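Local structure of flavoprotein 390 (Photobacterium phosphoreum, 1FVP) at residues A[175-180]-A[218-223]; A[11-16]-A[49-54]. The protein binds flavin mononucleotide carrying a covalently attached myristate and forms a homodimer related to bacterial luciferase, though its own enzymatic activity is uncertain. All coordinates share one frame; numbering follows the deposited sequence.

Contact 1 of 2, residues A[175-180]-A[218-223]; sequences GSYKDC and NNQVIK. With FMA (6-(3-tetradecanoic acid) flavine mononucleotide), chain D.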
ATOM      1  N   GLY A 175       2.560  18.666 -20.907  1.00 29.47           N
ATOM      2  CA  GLY A 175       2.579  19.991 -21.528  1.00 30.35           C
ATOM      3  C   GLY A 175       2.795  21.072 -20.469  1.00 30.91           C
ATOM      4  O   GLY A 175       3.243  20.755 -19.354  1.00 31.12           O
ATOM      5  N   SER A 176       2.480  22.304 -20.809  1.00 31.39           N
ATOM      6  CA  SER A 176       2.609  23.447 -19.896  1.00 32.63           C
ATOM      7  C   SER A 176       1.742  23.235 -18.662  1.00 32.87           C
ATOM      8  O   SER A 176       1.040  22.221 -18.591  1.00 33.12           O
ATOM      9  CB  SER A 176       2.099  24.710 -20.574  1.00 34.07           C
ATOM     10  OG  SER A 176       0.680  24.819 -20.508  1.00 34.87           O
ATOM     11  N   TYR A 177       1.736  24.198 -17.764  1.00 33.83           N
ATOM     12  CA  TYR A 177       0.892  24.051 -16.548  1.00 34.94           C
ATOM     13  C   TYR A 177      -0.585  24.111 -16.904  1.00 35.11           C
ATOM     14  O   TYR A 177      -1.252  23.066 -16.909  1.00 35.71           O
ATOM     15  CB  TYR A 177       1.290  25.000 -15.446  1.00 35.91           C
ATOM     16  CG  TYR A 177       0.728  24.851 -14.059  1.00 36.96           C
ATOM     17  CD1 TYR A 177       1.069  23.792 -13.210  1.00 37.54           C
ATOM     18  CD2 TYR A 177      -0.121  25.839 -13.545  1.00 37.14           C
ATOM     19  CE1 TYR A 177       0.558  23.699 -11.915  1.00 37.78           C
ATOM     20  CE2 TYR A 177      -0.633  25.768 -12.255  1.00 37.59           C
ATOM     21  CZ  TYR A 177      -0.298  24.692 -11.448  1.00 37.83           C
ATOM     22  OH  TYR A 177      -0.832  24.668 -10.191  1.00 38.39           O
ATOM     23  N   LYS A 178      -1.121  25.261 -17.200  1.00 35.43           N
ATOM     24  CA  LYS A 178      -2.523  25.486 -17.542  1.00 35.58           C
ATOM     25  C   LYS A 178      -3.189  24.432 -18.398  1.00 35.21           C
ATOM     26  O   LYS A 178      -4.380  24.137 -18.164  1.00 35.05           O
ATOM     27  CB  LYS A 178      -2.714  26.869 -18.191  1.00 36.88           C
ATOM     28  CG  LYS A 178      -1.970  27.997 -17.446  1.00 38.38           C
ATOM     29  CD  LYS A 178      -2.155  27.903 -15.934  1.00 39.10           C
ATOM     30  CE  LYS A 178      -1.280  28.867 -15.164  1.00 39.92           C
ATOM     31  NZ  LYS A 178      -1.752  30.260 -15.387  1.00 40.77           N
ATOM     32  N   ASP A 179      -2.495  23.861 -19.355  1.00 35.10           N
ATOM     33  CA  ASP A 179      -3.071  22.845 -20.266  1.00 34.84           C
ATOM     34  C   ASP A 179      -3.055  21.488 -19.583  1.00 33.97           C
ATOM     35  O   ASP A 179      -3.714  20.572 -20.059  1.00 33.49           O
ATOM     36  CB  ASP A 179      -2.415  22.890 -21.634  1.00 36.83           C
ATOM     37  CG  ASP A 179      -3.075  22.112 -22.743  1.00 38.99           C
ATOM     38  OD1 ASP A 179      -3.856  21.154 -22.566  1.00 39.98           O
ATOM     39  OD2 ASP A 179      -2.779  22.487 -23.914  1.00 39.62           O
ATOM     40  N   CYS A 180      -2.307  21.382 -18.513  1.00 33.92           N
ATOM     41  CA  CYS A 180      -2.196  20.164 -17.697  1.00 33.74           C
ATOM     42  C   CYS A 180      -3.391  20.145 -16.737  1.00 34.18           C
ATOM     43  O   CYS A 180      -4.077  19.123 -16.600  1.00 34.81           O
ATOM     44  CB  CYS A 180      -0.872  20.082 -16.957  1.00 32.70           C
ATOM     45  SG  CYS A 180       0.359  19.262 -17.999  1.00 33.83           S
ATOM     46  N   ASN A 218      -0.139  22.624  -4.863  1.00 28.63           N
ATOM     47  CA  ASN A 218      -0.415  22.417  -3.438  1.00 28.79           C
ATOM     48  C   ASN A 218      -1.147  23.695  -3.002  1.00 29.18           C
ATOM     49  O   ASN A 218      -2.255  23.713  -2.495  1.00 29.60           O
ATOM     50  CB  ASN A 218       0.897  22.251  -2.689  1.00 28.66           C
ATOM     51  CG  ASN A 218       0.717  22.455  -1.192  1.00 29.00           C
ATOM     52  OD1 ASN A 218       0.648  23.596  -0.713  1.00 28.86           O
ATOM     53  ND2 ASN A 218       0.653  21.334  -0.479  1.00 28.67           N
ATOM     54  N   ASN A 219      -0.426  24.759  -3.268  1.00 29.67           N
ATOM     55  CA  ASN A 219      -0.782  26.159  -2.999  1.00 29.83           C
ATOM     56  C   ASN A 219      -2.015  26.575  -3.802  1.00 29.92           C
ATOM     57  O   ASN A 219      -2.610  27.644  -3.609  1.00 29.09           O
ATOM     58  CB  ASN A 219       0.486  26.987  -3.201  1.00 30.06           C
ATOM     59  CG  ASN A 219       1.531  26.679  -2.141  1.00 30.52           C
ATOM     60  OD1 ASN A 219       2.074  27.611  -1.510  1.00 31.85           O
ATOM     61  ND2 ASN A 219       1.826  25.404  -1.917  1.00 30.16           N
ATOM     62  N   GLN A 220      -2.386  25.671  -4.692  1.00 30.29           N
ATOM     63  CA  GLN A 220      -3.543  25.808  -5.558  1.00 31.26           C
ATOM     64  C   GLN A 220      -4.734  25.120  -4.872  1.00 31.85           C
ATOM     65  O   GLN A 220      -5.722  25.813  -4.575  1.00 32.85           O
ATOM     66  CB  GLN A 220      -3.417  25.237  -6.966  1.00 31.40           C
ATOM     67  CG  GLN A 220      -4.484  25.846  -7.861  1.00 31.68           C
ATOM     68  CD  GLN A 220      -4.534  25.224  -9.224  1.00 32.08           C
ATOM     69  OE1 GLN A 220      -4.000  24.153  -9.487  1.00 32.69           O
ATOM     70  NE2 GLN A 220      -5.220  25.938 -10.113  1.00 32.45           N
ATOM     71  N   VAL A 221      -4.620  23.826  -4.650  1.00 31.94           N
ATOM     72  CA  VAL A 221      -5.722  23.091  -3.993  1.00 31.71           C
ATOM     73  C   VAL A 221      -5.958  23.686  -2.611  1.00 32.13           C
ATOM     74  O   VAL A 221      -7.078  24.121  -2.286  1.00 32.52           O
ATOM     75  CB  VAL A 221      -5.427  21.591  -3.978  1.00 31.20           C
ATOM     76  CG1 VAL A 221      -6.511  20.804  -3.260  1.00 31.85           C
ATOM     77  CG2 VAL A 221      -5.205  21.066  -5.379  1.00 31.28           C
ATOM     78  N   ILE A 222      -4.913  23.746  -1.812  1.00 32.30           N
ATOM     79  CA  ILE A 222      -4.999  24.296  -0.460  1.00 32.71           C
ATOM     80  C   ILE A 222      -5.854  25.556  -0.484  1.00 33.69           C
ATOM     81  O   ILE A 222      -6.471  25.863   0.545  1.00 34.12           O
ATOM     82  CB  ILE A 222      -3.599  24.511   0.191  1.00 32.38           C
ATOM     83  CG1 ILE A 222      -3.761  24.503   1.729  1.00 32.76           C
ATOM     84  CG2 ILE A 222      -2.891  25.809  -0.269  1.00 32.42           C
ATOM     85  CD1 ILE A 222      -4.205  23.137   2.334  1.00 33.01           C
ATOM     86  N   LYS A 223      -5.887  26.240  -1.609  1.00 34.73           N
ATOM     87  CA  LYS A 223      -6.661  27.466  -1.803  1.00 36.13           C
ATOM     88  C   LYS A 223      -8.084  27.180  -2.273  1.00 36.94           C
ATOM     89  O   LYS A 223      -9.035  27.539  -1.562  1.00 36.81           O
ATOM     90  CB  LYS A 223      -6.009  28.432  -2.780  1.00 36.78           C
ATOM     91  CG  LYS A 223      -6.159  29.898  -2.353  1.00 37.72           C
ATOM     92  CD  LYS A 223      -5.282  30.780  -3.216  1.00 39.37           C
ATOM     93  CE  LYS A 223      -3.842  30.330  -3.329  1.00 40.23           C
ATOM     94  NZ  LYS A 223      -2.970  30.803  -2.225  1.00 41.07           N
TER
HETATM   95  N1  FMA D 233     -14.925  20.324  -9.702  1.00 60.48           N
HETATM   96  C2  FMA D 233     -15.046  19.819  -8.473  1.00 60.72           C
HETATM   97  O2  FMA D 233     -15.985  19.324  -7.972  1.00 61.31           O
HETATM   98  N3  FMA D 233     -13.897  19.849  -7.579  1.00 60.32           N
HETATM   99  C4  FMA D 233     -12.723  20.380  -7.976  1.00 60.08           C
HETATM  100  O4  FMA D 233     -11.797  20.388  -7.194  1.00 60.17           O
HETATM  101  C4A FMA D 233     -12.616  20.920  -9.295  1.00 59.98           C
HETATM  102  N5  FMA D 233     -11.526  21.460  -9.779  1.00 59.61           N
HETATM  103  C5A FMA D 233     -11.367  21.985 -11.004  1.00 59.09           C
HETATM  104  C6  FMA D 233     -10.163  22.538 -11.433  1.00 58.14           C
HETATM  105  C7  FMA D 233     -10.100  23.049 -12.705  1.00 58.58           C
HETATM  106  C7M FMA D 233      -8.801  23.690 -13.306  1.00 58.82           C
HETATM  107  C8  FMA D 233     -11.243  23.030 -13.588  1.00 58.87           C
HETATM  108  C8M FMA D 233     -11.223  23.577 -14.978  1.00 58.53           C
HETATM  109  C9  FMA D 233     -12.420  22.478 -13.127  1.00 59.24           C
HETATM  110  C9A FMA D 233     -12.544  21.944 -11.878  1.00 59.43           C
HETATM  111  N10 FMA D 233     -13.696  21.367 -11.360  1.00 59.88           N
HETATM  112  C10 FMA D 233     -13.840  20.856 -10.139  1.00 60.07           C
HETATM  113  C1B FMA D 233     -14.951  21.294 -12.232  1.00 60.34           C
HETATM  114  C2B FMA D 233     -15.925  20.084 -11.891  1.00 61.21           C
HETATM  115  O2B FMA D 233     -16.106  19.508 -13.172  1.00 61.05           O
HETATM  116  C3B FMA D 233     -17.195  20.622 -11.273  1.00 62.19           C
HETATM  117  O3' FMA D 233     -16.997  21.885 -10.723  1.00 62.26           O
HETATM  118  C4B FMA D 233     -17.848  19.724 -10.216  1.00 63.13           C
HETATM  119  O4' FMA D 233     -18.155  18.397 -10.776  1.00 62.91           O
HETATM  120  C5B FMA D 233     -19.181  20.349  -9.718  1.00 64.30           C
HETATM  121  O5' FMA D 233     -20.280  19.297 -10.011  1.00 65.69           O
HETATM  122  P   FMA D 233     -21.660  19.505 -10.752  1.00 66.69           P
HETATM  123  O1P FMA D 233     -22.394  20.418  -9.709  1.00 66.42           O
HETATM  124  O2P FMA D 233     -21.394  20.189 -12.002  1.00 66.35           O
HETATM  125  O3P FMA D 233     -22.184  18.257 -11.031  1.00 66.81           O
HETATM  126  C1' FMA D 233      -8.063  24.220  -8.941  0.92 56.81           C
HETATM  127  O1' FMA D 233      -7.561  24.778  -9.989  0.84 56.91           O
HETATM  128  O2' FMA D 233      -7.969  24.796  -7.853  0.69 56.83           O
HETATM  129  C2' FMA D 233      -9.248  23.368  -9.256  0.94 56.80           C
HETATM  130  C3' FMA D 233      -9.022  22.505 -10.504  0.98 56.83           C
HETATM  131  C4' FMA D 233      -8.565  21.149 -10.058  1.00 55.71           C
HETATM  132  C5' FMA D 233      -7.091  20.831  -9.989  1.00 54.27           C
HETATM  133  C6' FMA D 233      -6.739  19.486 -10.574  1.00 52.90           C
HETATM  134  C7' FMA D 233      -5.481  18.889  -9.959  1.00 51.63           C
HETATM  135  C8' FMA D 233      -4.353  18.651 -10.871  1.00 50.39           C
HETATM  136  C9' FMA D 233      -4.198  17.300 -11.547  1.00 49.40           C
HETATM  137  C11 FMA D 233      -3.246  17.314 -12.703  1.00 48.72           C
HETATM  138  C12 FMA D 233      -1.993  18.109 -12.700  1.00 48.26           C
HETATM  139  C13 FMA D 233      -1.028  17.983 -13.832  1.00 47.59           C
HETATM  140  C14 FMA D 233       0.241  18.768 -13.738  1.00 47.07           C
HETATM  141  C15 FMA D 233       0.082  20.181 -13.252  1.00 46.97           C
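Y177 and Q220 line the binding site of one myristoylated flavin. Y177 lies just ahead of helix 178-190, and Q220 sits on helix 207-227. The backbones stay well apart: the CA atoms of Y177 and Q220 are 12.0 Å from each other. Each side chain points toward the other segment. The Y177 ring extends with CG anti to the backbone N (chi1 -169°). The stretched chain of Q220 carries its amide to the hydroxyl end of the Y177 ring. The two side chains run alongside each other in opposite senses, with ring and amide planes 35° apart. Y177 OH comes to 3.3 Å from Q220 OE1.

The other end of the same amide faces the ligand. Q220 NE2 lies 2.6 Å from O1' of the fatty acid's carboxylate. The chain of the fatty acid then runs back toward 175-180. Its last carbon, C15, approaches the Y177 ring obliquely, 3.7 Å from CD1. C180 CB meets the same tail at C14, also at 3.7 Å. Around the pair, Y177 also packs on D216 and L217 of helix 207-227. N193 OD1 and the backbone O of N2 are hydrogen-bonded to the flavin.

The chemistry is divided along the ligand. Y177 and C180 offer carbon surface to the tail, while Q220 meets the acid group. The modelled amide turns its nitrogen to that acid, consistent with an N-H facing a carboxylate oxygen.

Contact 2 of 2, residues A[11-16]-A[49-54]; sequences VNFYNK and DHYLVK. With FMA (6-(3-tetradecanoic acid) flavine mononucleotide), chain E.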
ATOM      1  N   VAL A  11       6.359   4.083  -9.969  1.00 23.79           N
ATOM      2  CA  VAL A  11       6.334   2.688 -10.479  1.00 25.91           C
ATOM      3  C   VAL A  11       7.459   2.059  -9.665  1.00 28.01           C
ATOM      4  O   VAL A  11       8.046   2.759  -8.816  1.00 29.01           O
ATOM      5  CB  VAL A  11       6.406   2.622 -11.982  1.00 25.68           C
ATOM      6  CG1 VAL A  11       5.271   3.393 -12.661  1.00 25.78           C
ATOM      7  CG2 VAL A  11       7.752   3.095 -12.487  1.00 26.58           C
ATOM      8  N   ASN A  12       7.755   0.816  -9.858  1.00 30.26           N
ATOM      9  CA  ASN A  12       8.828   0.129  -9.105  1.00 32.43           C
ATOM     10  C   ASN A  12       9.527  -0.669 -10.208  1.00 34.62           C
ATOM     11  O   ASN A  12       9.075  -1.754 -10.608  1.00 34.72           O
ATOM     12  CB  ASN A  12       8.279  -0.657  -7.951  1.00 32.91           C
ATOM     13  CG  ASN A  12       9.247  -1.543  -7.199  1.00 33.64           C
ATOM     14  OD1 ASN A  12      10.478  -1.354  -7.220  1.00 33.64           O
ATOM     15  ND2 ASN A  12       8.686  -2.543  -6.505  1.00 33.42           N
ATOM     16  N   PHE A  13      10.590  -0.024 -10.654  1.00 36.88           N
ATOM     17  CA  PHE A  13      11.365  -0.653 -11.747  1.00 39.39           C
ATOM     18  C   PHE A  13      12.820  -0.236 -11.755  1.00 40.64           C
ATOM     19  O   PHE A  13      13.203   0.803 -11.178  1.00 41.34           O
ATOM     20  CB  PHE A  13      10.615  -0.276 -13.027  1.00 41.27           C
ATOM     21  CG  PHE A  13      10.610  -1.439 -13.970  1.00 43.23           C
ATOM     22  CD1 PHE A  13      11.800  -1.810 -14.596  1.00 44.15           C
ATOM     23  CD2 PHE A  13       9.433  -2.136 -14.201  1.00 43.74           C
ATOM     24  CE1 PHE A  13      11.828  -2.889 -15.464  1.00 45.03           C
ATOM     25  CE2 PHE A  13       9.434  -3.221 -15.079  1.00 44.36           C
ATOM     26  CZ  PHE A  13      10.640  -3.590 -15.697  1.00 45.09           C
ATOM     27  N   TYR A  14      13.617  -1.060 -12.432  1.00 41.55           N
ATOM     28  CA  TYR A  14      15.066  -0.802 -12.541  1.00 42.13           C
ATOM     29  C   TYR A  14      15.359   0.000 -13.807  1.00 42.87           C
ATOM     30  O   TYR A  14      14.956  -0.292 -14.936  1.00 42.34           O
ATOM     31  CB  TYR A  14      15.891  -2.072 -12.365  1.00 41.57           C
ATOM     32  CG  TYR A  14      15.745  -2.738 -11.006  1.00 40.99           C
ATOM     33  CD1 TYR A  14      15.706  -1.982  -9.822  1.00 40.61           C
ATOM     34  CD2 TYR A  14      15.670  -4.127 -10.907  1.00 40.23           C
ATOM     35  CE1 TYR A  14      15.587  -2.600  -8.582  1.00 40.34           C
ATOM     36  CE2 TYR A  14      15.553  -4.750  -9.672  1.00 39.95           C
ATOM     37  CZ  TYR A  14      15.509  -3.991  -8.516  1.00 40.09           C
ATOM     38  OH  TYR A  14      15.382  -4.644  -7.321  1.00 40.02           O
ATOM     39  N   ASN A  15      16.077   1.064 -13.507  1.00 44.21           N
ATOM     40  CA  ASN A  15      16.569   2.113 -14.379  1.00 45.48           C
ATOM     41  C   ASN A  15      15.477   2.537 -15.366  1.00 46.12           C
ATOM     42  O   ASN A  15      15.428   2.130 -16.530  1.00 45.96           O
ATOM     43  CB  ASN A  15      17.911   1.832 -15.043  1.00 46.18           C
ATOM     44  CG  ASN A  15      17.865   0.659 -16.005  1.00 46.82           C
ATOM     45  OD1 ASN A  15      17.930  -0.493 -15.553  1.00 47.62           O
ATOM     46  ND2 ASN A  15      17.721   0.946 -17.296  1.00 47.17           N
ATOM     47  N   LYS A  16      14.621   3.385 -14.811  1.00 47.15           N
ATOM     48  CA  LYS A  16      13.511   3.947 -15.611  1.00 48.23           C
ATOM     49  C   LYS A  16      14.200   4.959 -16.540  1.00 49.47           C
ATOM     50  O   LYS A  16      15.342   5.377 -16.233  1.00 49.23           O
ATOM     51  CB  LYS A  16      12.468   4.640 -14.767  1.00 47.50           C
ATOM     52  CG  LYS A  16      11.515   3.770 -13.963  1.00 46.49           C
ATOM     53  CD  LYS A  16      10.252   3.373 -14.690  1.00 44.93           C
ATOM     54  CE  LYS A  16      10.403   2.386 -15.802  1.00 44.59           C
ATOM     55  NZ  LYS A  16      11.137   1.157 -15.469  1.00 42.65           N
ATOM     56  N   ASP A  49       3.271  -1.702  -9.697  1.00 26.54           N
ATOM     57  CA  ASP A  49       4.244  -2.792  -9.937  1.00 27.14           C
ATOM     58  C   ASP A  49       3.461  -3.972 -10.515  1.00 27.80           C
ATOM     59  O   ASP A  49       3.957  -5.080 -10.580  1.00 27.40           O
ATOM     60  CB  ASP A  49       5.023  -3.133  -8.701  1.00 27.06           C
ATOM     61  CG  ASP A  49       4.483  -4.227  -7.813  1.00 26.87           C
ATOM     62  OD1 ASP A  49       4.731  -5.402  -8.125  1.00 26.14           O
ATOM     63  OD2 ASP A  49       3.837  -3.870  -6.807  1.00 26.49           O
ATOM     64  N   HIS A  50       2.277  -3.620 -10.928  1.00 29.64           N
ATOM     65  CA  HIS A  50       1.238  -4.467 -11.494  1.00 31.63           C
ATOM     66  C   HIS A  50       1.610  -5.319 -12.685  1.00 32.43           C
ATOM     67  O   HIS A  50       0.912  -6.338 -12.939  1.00 33.18           O
ATOM     68  CB  HIS A  50      -0.061  -3.636 -11.775  1.00 32.47           C
ATOM     69  CG  HIS A  50      -0.394  -2.834 -10.540  1.00 33.22           C
ATOM     70  ND1 HIS A  50       0.012  -1.543 -10.336  1.00 33.39           N
ATOM     71  CD2 HIS A  50      -1.073  -3.193  -9.420  1.00 33.95           C
ATOM     72  CE1 HIS A  50      -0.435  -1.134  -9.153  1.00 33.90           C
ATOM     73  NE2 HIS A  50      -1.089  -2.110  -8.566  1.00 33.70           N
ATOM     74  N   TYR A  51       2.677  -4.983 -13.375  1.00 32.66           N
ATOM     75  CA  TYR A  51       3.149  -5.724 -14.551  1.00 32.79           C
ATOM     76  C   TYR A  51       3.526  -7.163 -14.236  1.00 33.23           C
ATOM     77  O   TYR A  51       3.901  -7.919 -15.148  1.00 32.83           O
ATOM     78  CB  TYR A  51       4.359  -4.991 -15.180  1.00 31.99           C
ATOM     79  CG  TYR A  51       5.508  -4.746 -14.229  1.00 30.80           C
ATOM     80  CD1 TYR A  51       5.532  -3.662 -13.358  1.00 29.84           C
ATOM     81  CD2 TYR A  51       6.589  -5.624 -14.203  1.00 30.63           C
ATOM     82  CE1 TYR A  51       6.604  -3.485 -12.494  1.00 30.20           C
ATOM     83  CE2 TYR A  51       7.668  -5.455 -13.346  1.00 29.79           C
ATOM     84  CZ  TYR A  51       7.674  -4.376 -12.484  1.00 29.91           C
ATOM     85  OH  TYR A  51       8.754  -4.205 -11.657  1.00 29.90           O
ATOM     86  N   LEU A  52       3.439  -7.512 -12.975  1.00 34.20           N
ATOM     87  CA  LEU A  52       3.770  -8.821 -12.421  1.00 35.37           C
ATOM     88  C   LEU A  52       2.639  -9.842 -12.386  1.00 36.05           C
ATOM     89  O   LEU A  52       1.471  -9.490 -12.163  1.00 36.19           O
ATOM     90  CB  LEU A  52       4.304  -8.545 -11.002  1.00 35.26           C
ATOM     91  CG  LEU A  52       5.767  -8.759 -10.707  1.00 35.18           C
ATOM     92  CD1 LEU A  52       6.661  -8.262 -11.831  1.00 35.38           C
ATOM     93  CD2 LEU A  52       6.072  -8.020  -9.401  1.00 34.76           C
ATOM     94  N   VAL A  53       3.039 -11.089 -12.573  1.00 36.70           N
ATOM     95  CA  VAL A  53       2.130 -12.237 -12.562  1.00 38.06           C
ATOM     96  C   VAL A  53       1.994 -12.747 -11.125  1.00 39.43           C
ATOM     97  O   VAL A  53       2.867 -13.432 -10.586  1.00 39.16           O
ATOM     98  CB  VAL A  53       2.531 -13.309 -13.570  1.00 37.99           C
ATOM     99  CG1 VAL A  53       1.621 -13.325 -14.800  1.00 38.47           C
ATOM    100  CG2 VAL A  53       3.974 -13.182 -14.032  1.00 38.44           C
ATOM    101  N   LYS A  54       0.856 -12.368 -10.574  1.00 41.33           N
ATOM    102  CA  LYS A  54       0.456 -12.699  -9.200  1.00 43.43           C
ATOM    103  C   LYS A  54      -0.511 -13.876  -9.133  1.00 44.07           C
ATOM    104  O   LYS A  54      -1.743 -13.720  -9.068  1.00 44.31           O
ATOM    105  CB  LYS A  54      -0.122 -11.450  -8.513  1.00 44.16           C
ATOM    106  CG  LYS A  54       0.848 -10.258  -8.552  1.00 45.74           C
ATOM    107  CD  LYS A  54       0.239  -8.959  -8.044  1.00 46.17           C
ATOM    108  CE  LYS A  54       0.591  -7.742  -8.879  1.00 46.12           C
ATOM    109  NZ  LYS A  54      -0.269  -7.614 -10.096  1.00 45.59           N
TER
HETATM  110  N1  FMA E 232      18.608  -5.298  -7.103  1.00 45.94           N
HETATM  111  C2  FMA E 232      19.276  -5.327  -8.260  1.00 45.56           C
HETATM  112  O2  FMA E 232      19.567  -6.232  -8.948  1.00 45.04           O
HETATM  113  N3  FMA E 232      19.740  -4.061  -8.801  1.00 45.34           N
HETATM  114  C4  FMA E 232      19.504  -2.891  -8.163  1.00 45.54           C
HETATM  115  O4  FMA E 232      19.934  -1.887  -8.702  1.00 45.52           O
HETATM  116  C4A FMA E 232      18.788  -2.890  -6.922  1.00 45.73           C
HETATM  117  N5  FMA E 232      18.499  -1.827  -6.203  1.00 45.71           N
HETATM  118  C5A FMA E 232      17.826  -1.772  -5.043  1.00 45.40           C
HETATM  119  C6  FMA E 232      17.585  -0.592  -4.353  1.00 45.12           C
HETATM  120  C7  FMA E 232      16.876  -0.652  -3.173  1.00 45.05           C
HETATM  121  C7M FMA E 232      16.535   0.615  -2.311  1.00 45.06           C
HETATM  122  C8  FMA E 232      16.408  -1.901  -2.634  1.00 45.07           C
HETATM  123  C8M FMA E 232      15.642  -2.002  -1.358  1.00 44.61           C
HETATM  124  C9  FMA E 232      16.674  -3.051  -3.342  1.00 45.43           C
HETATM  125  C9A FMA E 232      17.367  -3.057  -4.516  1.00 45.72           C
HETATM  126  N10 FMA E 232      17.675  -4.172  -5.275  1.00 46.32           N
HETATM  127  C10 FMA E 232      18.341  -4.229  -6.433  1.00 46.02           C
HETATM  128  C1B FMA E 232      17.228  -5.548  -4.770  1.00 47.30           C
HETATM  129  C2B FMA E 232      18.059  -6.000  -3.493  1.00 48.37           C
HETATM  130  O2B FMA E 232      19.347  -5.456  -3.587  1.00 48.52           O
HETATM  131  C3B FMA E 232      18.085  -7.516  -3.563  1.00 49.20           C
HETATM  132  O3' FMA E 232      18.468  -7.947  -4.804  1.00 49.01           O
HETATM  133  C4B FMA E 232      16.743  -8.098  -3.112  1.00 50.16           C
HETATM  134  O4' FMA E 232      15.856  -6.989  -2.698  1.00 50.02           O
HETATM  135  C5B FMA E 232      17.042  -9.005  -1.894  1.00 51.10           C
HETATM  136  O5' FMA E 232      15.678  -9.608  -1.518  1.00 52.18           O
HETATM  137  P   FMA E 232      15.424 -11.136  -1.214  1.00 52.84           P
HETATM  138  O1P FMA E 232      16.906 -11.655  -1.135  1.00 52.51           O
HETATM  139  O2P FMA E 232      14.848 -11.123   0.115  1.00 52.77           O
HETATM  140  O3P FMA E 232      14.533 -11.598  -2.143  1.00 52.34           O
HETATM  141  C1' FMA E 232      20.654   1.082  -4.899  1.00 45.60           C
HETATM  142  O1' FMA E 232      20.470   2.230  -4.341  1.00 45.47           O
HETATM  143  O2' FMA E 232      21.805   0.720  -5.238  1.00 45.55           O
HETATM  144  C2' FMA E 232      19.442   0.563  -5.578  1.00 45.20           C
HETATM  145  C3' FMA E 232      18.093   0.669  -4.900  1.00 44.87           C
HETATM  146  C4' FMA E 232      17.167   1.654  -5.508  1.00 44.74           C
HETATM  147  C5' FMA E 232      15.711   1.716  -5.114  1.00 43.90           C
HETATM  148  C6' FMA E 232      14.731   2.057  -6.179  1.00 43.27           C
HETATM  149  C7' FMA E 232      14.888   1.364  -7.523  1.00 42.67           C
HETATM  150  C8' FMA E 232      14.057   1.899  -8.616  1.00 42.21           C
HETATM  151  C9' FMA E 232      12.549   2.087  -8.396  1.00 41.71           C
HETATM  152  C11 FMA E 232      12.226   3.486  -7.940  1.00 41.46           C
HETATM  153  C12 FMA E 232      11.906   3.730  -6.507  1.00 41.19           C
HETATM  154  C13 FMA E 232      10.528   3.537  -5.990  1.00 41.35           C
HETATM  155  C14 FMA E 232       9.746   4.747  -5.579  1.00 41.21           C
HETATM  156  C15 FMA E 232       9.552   4.960  -4.109  1.00 41.07           C
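F13 and Y51 make the tight part of this contact, beside the backbone of N12. Their rings are inclined to each other at 40°, neither stacked nor edge-to-face, with centroids 4.8 Å apart. CD2 and CE2 of F13 do the touching. CE2 lies over one face of the Y51 ring, offset toward its rim. The opposite face is covered by the backbone O of D49, 3.4 Å above the plane. The Y51 hydroxyl donates to N12 O at 2.7 Å. The C=O...donor angle is 165°, so the donor comes almost straight onto the carbonyl. With chi1 at 56°, Y51 holds its ring over its own backbone and toward 11-16.

Strand 6-11, helix 23-38 and the parallel strand 42-48 form a beta-alpha-beta crossover. The 11-16 loop leads from the first strand toward the helix, and the 49-54 loop follows the second strand. Y14 has one ring face against a flavin. L62 of the second subunit packs on N12, Y14 and Y51. N12 ND2 is hydrogen-bonded to A63 O of that subunit.

The packing is looser between N12 and D49, where only the CB atoms approach, at 4.2 Å. Farther along 49-54, V53 is exposed to solvent. There the K54 ammonium folds back to H50 O and L52 O, each through a weak bond.

Contact 1 is a surface contact, and contact 2 is partly buried. They lie on opposite sides of the chain's centre. Their own centres are 29 Å apart, their nearest atoms about 17 Å, and they do not touch. They use different elements: the start of helix 178-190 and helix 207-227 in contact 1, and the loops after two parallel strands in contact 2. Each lines a site for a different flavin. Contact 1 is a thin side-chain contact whose ligand lies beside both segments, and no other protein chain touches it. Contact 2 has a ring pair and a clear hydrogen bond to the backbone, and the second subunit packs against it.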